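Local coordinates for putative uncharacterized protein (Pseudomonas putida, PDB 4J25), which probably hydroxylates peptidyl proline as an iron- and 2-oxoglutarate-dependent prolyl-4-hydroxylase, with manganese and N-oxalylglycine bound in this crystal, at residues M157-W168 against E189-S200. Numbering follows the deposited sequence.
Sequences MVSAVLYLNEGW and EPVAGCLVVFLS. With OGA (N-oxalylglycine), chain J.
P190 is wedged between the rings of W168 and Y163. Its CG sits over one face of the indole, 3.6 Å from W168 CE2, while P190 CA lies over a face of the phenol in a second CH-pi contact. The indole is turned there by a first torsion that sets CG anti to the backbone N of W168 (chi1 -158°), and its NE1 donates a hydrogen bond to G173 O. With an alanine in place of W168, that carbonyl would probably lose its donor and the CG side of the P190 ring its cover. P190 O takes a straight hydrogen bond, in its own carbonyl plane and in that of the amide, from N165 ND2 (2.8 Å); N165 OD1 accepts from L215 N, which fixes the amide's rotation.

A type II beta turn, V191 to C194, then swings the chain back, with A192 N donating to N165 O and G193 N to Y163 O. From C194 onward it runs antiparallel to 157-163, beginning with Y163 N to C194 O. V196 and V161 exchange two N-to-O hydrogen bonds of 2.9 Å; V196 CG2 meets Y163 CE2. On the other face of the sheet, V197 CG1 presses tightly on V158 CG1 (3.4 Å). F198 lays its ring face under S159 CB, 3.6 Å from the centroid, and meets the manganese ligand H205 edge-to-face. Finally, S200 OG donates to S159 OG (2.8 Å), which is also hydrogen-bonded to the manganese ligand D148.

V161 and Y163 thus line the N-oxalylglycine pocket of this jellyroll, while S159 and F198 probably help position two metal ligands from the second shell.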
ATOM      1  N   MET A 157      -9.218  -5.086   6.140  1.00 16.76           N
ATOM      2  CA  MET A 157      -8.863  -6.488   6.042  1.00 16.24           C
ATOM      3  C   MET A 157      -7.495  -6.695   5.382  1.00 15.97           C
ATOM      4  O   MET A 157      -6.788  -7.634   5.706  1.00 14.13           O
ATOM      5  CB  MET A 157      -9.902  -7.231   5.211  1.00 15.97           C
ATOM      6  CG  MET A 157     -11.295  -7.246   5.808  1.00 19.44           C
ATOM      7  SD  MET A 157     -11.294  -7.922   7.493  1.00 30.05           S
ATOM      8  CE  MET A 157     -10.869  -9.619   7.165  1.00 24.37           C
ATOM      9  N   VAL A 158      -7.150  -5.847   4.421  1.00 15.35           N
ATOM     10  CA  VAL A 158      -5.900  -6.001   3.697  1.00 13.48           C
ATOM     11  C   VAL A 158      -5.295  -4.626   3.491  1.00 13.35           C
ATOM     12  O   VAL A 158      -5.987  -3.712   3.089  1.00 13.17           O
ATOM     13  CB  VAL A 158      -6.103  -6.643   2.295  1.00 16.78           C
ATOM     14  CG1 VAL A 158      -4.746  -6.770   1.565  1.00 15.54           C
ATOM     15  CG2 VAL A 158      -6.809  -8.010   2.392  1.00 16.95           C
ATOM     16  N   SER A 159      -4.005  -4.500   3.755  1.00 13.06           N
ATOM     17  CA  SER A 159      -3.299  -3.234   3.666  1.00 12.92           C
ATOM     18  C   SER A 159      -2.471  -3.230   2.406  1.00 12.90           C
ATOM     19  O   SER A 159      -1.983  -4.262   1.993  1.00 13.01           O
ATOM     20  CB  SER A 159      -2.358  -3.071   4.855  1.00 12.94           C
ATOM     21  OG  SER A 159      -3.065  -3.190   6.072  1.00 13.08           O
ATOM     22  N   ALA A 160      -2.301  -2.064   1.805  1.00 12.88           N
ATOM     23  CA  ALA A 160      -1.513  -1.946   0.597  1.00 13.46           C
ATOM     24  C   ALA A 160      -0.840  -0.579   0.589  1.00 13.93           C
ATOM     25  O   ALA A 160      -1.489   0.456   0.781  1.00 13.83           O
ATOM     26  CB  ALA A 160      -2.387  -2.134  -0.633  1.00 13.68           C
ATOM     27  N   VAL A 161       0.469  -0.596   0.396  1.00 14.01           N
ATOM     28  CA  VAL A 161       1.268   0.612   0.349  1.00 15.04           C
ATOM     29  C   VAL A 161       2.047   0.621  -0.953  1.00 15.33           C
ATOM     30  O   VAL A 161       2.743  -0.354  -1.263  1.00 14.15           O
ATOM     31  CB  VAL A 161       2.307   0.648   1.478  1.00 18.95           C
ATOM     32  CG1 VAL A 161       2.887   2.061   1.602  1.00 21.04           C
ATOM     33  CG2 VAL A 161       1.712   0.209   2.762  1.00 19.29           C
ATOM     34  N   LEU A 162       1.935   1.715  -1.707  1.00 14.06           N
ATOM     35  CA  LEU A 162       2.740   1.906  -2.909  1.00 16.36           C
ATOM     36  C   LEU A 162       3.815   2.954  -2.615  1.00 16.54           C
ATOM     37  O   LEU A 162       3.509   4.045  -2.130  1.00 17.02           O
ATOM     38  CB  LEU A 162       1.866   2.337  -4.102  1.00 15.84           C
ATOM     39  CG  LEU A 162       2.652   2.598  -5.409  1.00 17.15           C
ATOM     40  CD1 LEU A 162       3.168   1.323  -6.027  1.00 15.79           C
ATOM     41  CD2 LEU A 162       1.781   3.330  -6.401  1.00 18.83           C
ATOM     42  N   TYR A 163       5.079   2.621  -2.863  1.00 17.60           N
ATOM     43  CA  TYR A 163       6.153   3.592  -2.622  1.00 18.56           C
ATOM     44  C   TYR A 163       6.499   4.371  -3.896  1.00 17.42           C
ATOM     45  O   TYR A 163       6.279   3.904  -5.010  1.00 16.69           O
ATOM     46  CB  TYR A 163       7.383   2.927  -1.972  1.00 19.73           C
ATOM     47  CG  TYR A 163       7.024   2.278  -0.649  1.00 19.00           C
ATOM     48  CD1 TYR A 163       6.735   3.046   0.462  1.00 19.92           C
ATOM     49  CD2 TYR A 163       6.937   0.904  -0.528  1.00 17.84           C
ATOM     50  CE1 TYR A 163       6.372   2.460   1.666  1.00 19.68           C
ATOM     51  CE2 TYR A 163       6.579   0.315   0.674  1.00 18.24           C
ATOM     52  CZ  TYR A 163       6.311   1.102   1.763  1.00 18.24           C
ATOM     53  OH  TYR A 163       5.947   0.527   2.955  1.00 19.48           O
ATOM     54  N   LEU A 164       7.023   5.576  -3.710  1.00 18.65           N
ATOM     55  CA  LEU A 164       7.072   6.572  -4.773  1.00 18.61           C
ATOM     56  C   LEU A 164       8.435   7.245  -4.915  1.00 22.17           C
ATOM     57  O   LEU A 164       8.564   8.240  -5.624  1.00 21.76           O
ATOM     58  CB  LEU A 164       6.046   7.651  -4.476  1.00 17.48           C
ATOM     59  CG  LEU A 164       4.596   7.176  -4.357  1.00 17.06           C
ATOM     60  CD1 LEU A 164       3.697   8.324  -3.964  1.00 16.72           C
ATOM     61  CD2 LEU A 164       4.141   6.547  -5.663  1.00 16.80           C
ATOM     62  N   ASN A 165       9.455   6.717  -4.246  1.00 23.58           N
ATOM     63  CA  ASN A 165      10.714   7.454  -4.154  1.00 25.00           C
ATOM     64  C   ASN A 165      11.785   6.988  -5.126  1.00 26.76           C
ATOM     65  O   ASN A 165      12.262   5.853  -5.058  1.00 23.15           O
ATOM     66  CB  ASN A 165      11.245   7.381  -2.738  1.00 24.36           C
ATOM     67  CG  ASN A 165      10.188   7.699  -1.721  1.00 22.55           C
ATOM     68  OD1 ASN A 165       9.764   8.850  -1.580  1.00 21.04           O
ATOM     69  ND2 ASN A 165       9.747   6.675  -0.993  1.00 21.68           N
ATOM     70  N   GLU A 166      12.173   7.896  -6.015  1.00 29.34           N
ATOM     71  CA  GLU A 166      13.210   7.622  -6.987  1.00 32.99           C
ATOM     72  C   GLU A 166      14.578   7.673  -6.320  1.00 30.86           C
ATOM     73  O   GLU A 166      14.810   8.497  -5.437  1.00 31.24           O
ATOM     74  CB  GLU A 166      13.146   8.653  -8.115  1.00 37.00           C
ATOM     75  CG  GLU A 166      11.788   8.709  -8.823  1.00 38.98           C
ATOM     76  CD  GLU A 166      11.450   7.411  -9.523  1.00 40.04           C
ATOM     77  OE1 GLU A 166      10.249   7.166  -9.820  1.00 39.29           O
ATOM     78  OE2 GLU A 166      12.397   6.632  -9.772  1.00 41.41           O
ATOM     79  N   GLY A 167      15.464   6.771  -6.729  1.00 29.82           N
ATOM     80  CA  GLY A 167      16.866   6.824  -6.337  1.00 30.62           C
ATOM     81  C   GLY A 167      17.149   6.586  -4.866  1.00 30.48           C
ATOM     82  O   GLY A 167      18.131   7.110  -4.329  1.00 31.04           O
ATOM     83  N   TRP A 168      16.298   5.802  -4.210  1.00 28.75           N
ATOM     84  CA  TRP A 168      16.461   5.514  -2.790  1.00 28.05           C
ATOM     85  C   TRP A 168      17.694   4.658  -2.574  1.00 31.76           C
ATOM     86  O   TRP A 168      17.988   3.781  -3.380  1.00 31.00           O
ATOM     87  CB  TRP A 168      15.234   4.776  -2.245  1.00 23.75           C
ATOM     88  CG  TRP A 168      15.103   4.934  -0.772  1.00 22.44           C
ATOM     89  CD1 TRP A 168      15.587   4.096   0.192  1.00 21.67           C
ATOM     90  CD2 TRP A 168      14.459   6.008  -0.084  1.00 23.27           C
ATOM     91  NE1 TRP A 168      15.286   4.588   1.431  1.00 21.76           N
ATOM     92  CE2 TRP A 168      14.593   5.762   1.291  1.00 23.13           C
ATOM     93  CE3 TRP A 168      13.789   7.160  -0.499  1.00 25.53           C
ATOM     94  CZ2 TRP A 168      14.076   6.621   2.256  1.00 25.07           C
ATOM     95  CZ3 TRP A 168      13.277   8.017   0.465  1.00 25.76           C
ATOM     96  CH2 TRP A 168      13.421   7.742   1.821  1.00 25.51           C
ATOM     97  N   GLU A 189      12.543  -1.560   1.413  1.00 21.66           N
ATOM     98  CA  GLU A 189      12.973  -0.211   1.064  1.00 22.22           C
ATOM     99  C   GLU A 189      11.871   0.444   0.245  1.00 17.88           C
ATOM    100  O   GLU A 189      11.333  -0.172  -0.662  1.00 17.42           O
ATOM    101  CB  GLU A 189      14.291  -0.193   0.271  1.00 25.49           C
ATOM    102  CG  GLU A 189      15.495  -0.642   1.077  1.00 30.12           C
ATOM    103  CD  GLU A 189      16.825  -0.344   0.400  1.00 35.86           C
ATOM    104  OE1 GLU A 189      16.877   0.555  -0.474  1.00 38.37           O
ATOM    105  OE2 GLU A 189      17.824  -1.016   0.752  1.00 37.84           O
ATOM    106  N   PRO A 190      11.536   1.691   0.572  1.00 17.74           N
ATOM    107  CA  PRO A 190      10.429   2.417  -0.072  1.00 18.30           C
ATOM    108  C   PRO A 190      10.810   2.937  -1.461  1.00 17.80           C
ATOM    109  O   PRO A 190      10.758   4.134  -1.732  1.00 17.98           O
ATOM    110  CB  PRO A 190      10.181   3.559   0.900  1.00 18.58           C
ATOM    111  CG  PRO A 190      11.577   3.866   1.424  1.00 20.84           C
ATOM    112  CD  PRO A 190      12.245   2.526   1.558  1.00 18.16           C
ATOM    113  N   VAL A 191      11.162   2.000  -2.333  1.00 19.31           N
ATOM    114  CA  VAL A 191      11.647   2.258  -3.685  1.00 23.51           C
ATOM    115  C   VAL A 191      10.494   2.482  -4.669  1.00 23.69           C
ATOM    116  O   VAL A 191       9.477   1.797  -4.620  1.00 22.46           O
ATOM    117  CB  VAL A 191      12.484   1.054  -4.141  1.00 26.38           C
ATOM    118  CG1 VAL A 191      12.748   1.079  -5.639  1.00 29.70           C
ATOM    119  CG2 VAL A 191      13.786   1.024  -3.362  1.00 27.62           C
ATOM    120  N   ALA A 192      10.652   3.443  -5.568  1.00 24.16           N
ATOM    121  CA  ALA A 192       9.566   3.797  -6.476  1.00 22.85           C
ATOM    122  C   ALA A 192       9.022   2.567  -7.180  1.00 20.46           C
ATOM    123  O   ALA A 192       9.781   1.771  -7.721  1.00 21.96           O
ATOM    124  CB  ALA A 192      10.049   4.823  -7.511  1.00 25.12           C
ATOM    125  N   GLY A 193       7.703   2.427  -7.194  1.00 18.14           N
ATOM    126  CA  GLY A 193       7.056   1.354  -7.929  1.00 17.97           C
ATOM    127  C   GLY A 193       6.794   0.114  -7.098  1.00 18.22           C
ATOM    128  O   GLY A 193       6.127  -0.823  -7.553  1.00 17.02           O
ATOM    129  N   CYS A 194       7.332   0.085  -5.882  1.00 18.75           N
ATOM    130  CA  CYS A 194       7.210  -1.096  -5.040  1.00 17.68           C
ATOM    131  C   CYS A 194       5.879  -1.107  -4.306  1.00 15.71           C
ATOM    132  O   CYS A 194       5.563  -0.173  -3.553  1.00 15.37           O
ATOM    133  CB  CYS A 194       8.344  -1.168  -4.016  1.00 18.09           C
ATOM    134  SG  CYS A 194       8.249  -2.669  -3.004  1.00 22.83           S
ATOM    135  N   LEU A 195       5.115  -2.175  -4.514  1.00 16.20           N
ATOM    136  CA  LEU A 195       3.854  -2.370  -3.798  1.00 14.82           C
ATOM    137  C   LEU A 195       4.001  -3.467  -2.736  1.00 14.62           C
ATOM    138  O   LEU A 195       4.536  -4.540  -3.010  1.00 15.09           O
ATOM    139  CB  LEU A 195       2.731  -2.738  -4.778  1.00 15.47           C
ATOM    140  CG  LEU A 195       1.332  -2.940  -4.157  1.00 15.36           C
ATOM    141  CD1 LEU A 195       0.705  -1.616  -3.826  1.00 14.90           C
ATOM    142  CD2 LEU A 195       0.416  -3.735  -5.089  1.00 16.37           C
ATOM    143  N   VAL A 196       3.551  -3.179  -1.519  1.00 14.29           N
ATOM    144  CA  VAL A 196       3.522  -4.170  -0.448  1.00 14.97           C
ATOM    145  C   VAL A 196       2.071  -4.341  -0.032  1.00 14.09           C
ATOM    146  O   VAL A 196       1.389  -3.364   0.221  1.00 13.44           O
ATOM    147  CB  VAL A 196       4.341  -3.725   0.768  1.00 14.17           C
ATOM    148  CG1 VAL A 196       4.272  -4.793   1.905  1.00 20.16           C
ATOM    149  CG2 VAL A 196       5.763  -3.500   0.374  1.00 17.73           C
ATOM    150  N   VAL A 197       1.608  -5.585   0.022  1.00 15.43           N
ATOM    151  CA  VAL A 197       0.242  -5.899   0.442  1.00 13.51           C
ATOM    152  C   VAL A 197       0.318  -6.895   1.595  1.00 13.59           C
ATOM    153  O   VAL A 197       1.106  -7.840   1.561  1.00 13.90           O
ATOM    154  CB  VAL A 197      -0.554  -6.528  -0.720  1.00 14.53           C
ATOM    155  CG1 VAL A 197      -2.016  -6.675  -0.378  1.00 16.33           C
ATOM    156  CG2 VAL A 197      -0.423  -5.674  -1.991  1.00 14.58           C
ATOM    157  N   PHE A 198      -0.487  -6.696   2.628  1.00 13.43           N
ATOM    158  CA  PHE A 198      -0.528  -7.676   3.721  1.00 13.62           C
ATOM    159  C   PHE A 198      -1.875  -7.734   4.444  1.00 13.83           C
ATOM    160  O   PHE A 198      -2.729  -6.822   4.333  1.00 13.40           O
ATOM    161  CB  PHE A 198       0.610  -7.444   4.726  1.00 13.70           C
ATOM    162  CG  PHE A 198       0.646  -6.057   5.325  1.00 14.66           C
ATOM    163  CD1 PHE A 198       1.406  -5.056   4.733  1.00 13.91           C
ATOM    164  CD2 PHE A 198      -0.057  -5.763   6.486  1.00 13.46           C
ATOM    165  CE1 PHE A 198       1.455  -3.793   5.266  1.00 15.13           C
ATOM    166  CE2 PHE A 198      -0.013  -4.504   7.025  1.00 13.36           C
ATOM    167  CZ  PHE A 198       0.740  -3.509   6.414  1.00 15.45           C
ATOM    168  N   LEU A 199      -2.077  -8.830   5.166  1.00 14.05           N
ATOM    169  CA  LEU A 199      -3.256  -8.975   5.991  1.00 15.41           C
ATOM    170  C   LEU A 199      -3.183  -8.043   7.207  1.00 15.66           C
ATOM    171  O   LEU A 199      -2.292  -8.168   8.044  1.00 16.11           O
ATOM    172  CB  LEU A 199      -3.423 -10.444   6.410  1.00 16.12           C
ATOM    173  CG  LEU A 199      -3.644 -11.394   5.231  1.00 16.58           C
ATOM    174  CD1 LEU A 199      -3.703 -12.862   5.683  1.00 16.39           C
ATOM    175  CD2 LEU A 199      -4.898 -11.040   4.441  1.00 15.85           C
ATOM    176  N   SER A 200      -4.148  -7.134   7.311  1.00 13.86           N
ATOM    177  CA  SER A 200      -4.099  -6.056   8.297  1.00 13.83           C
ATOM    178  C   SER A 200      -4.151  -6.530   9.747  1.00 17.18           C
ATOM    179  O   SER A 200      -3.549  -5.917  10.617  1.00 15.77           O
ATOM    180  CB  SER A 200      -5.253  -5.072   8.080  1.00 13.78           C
ATOM    181  OG  SER A 200      -5.330  -4.660   6.724  1.00 13.49           O
TER
HETATM  182  C1  OGA J 402       0.369   2.979   7.821  1.00 26.82           C
HETATM  183  C2  OGA J 402       1.716   2.361   7.607  1.00 26.30           C
HETATM  184  C4  OGA J 402       3.816   2.174   6.320  1.00 27.44           C
HETATM  185  C5  OGA J 402       4.544   2.735   5.146  1.00 27.05           C
HETATM  186  O1  OGA J 402       0.101   4.037   7.182  1.00 25.81           O
HETATM  187  O2  OGA J 402      -0.485   2.435   8.608  1.00 24.23           O
HETATM  188  O2' OGA J 402       2.104   1.481   8.362  1.00 24.18           O
HETATM  189  O3  OGA J 402       5.371   2.014   4.535  1.00 26.61           O
HETATM  190  N1  OGA J 402       2.546   2.794   6.506  1.00 27.59           N
HETATM  191  O4  OGA J 402       4.338   3.917   4.761  1.00 29.72           O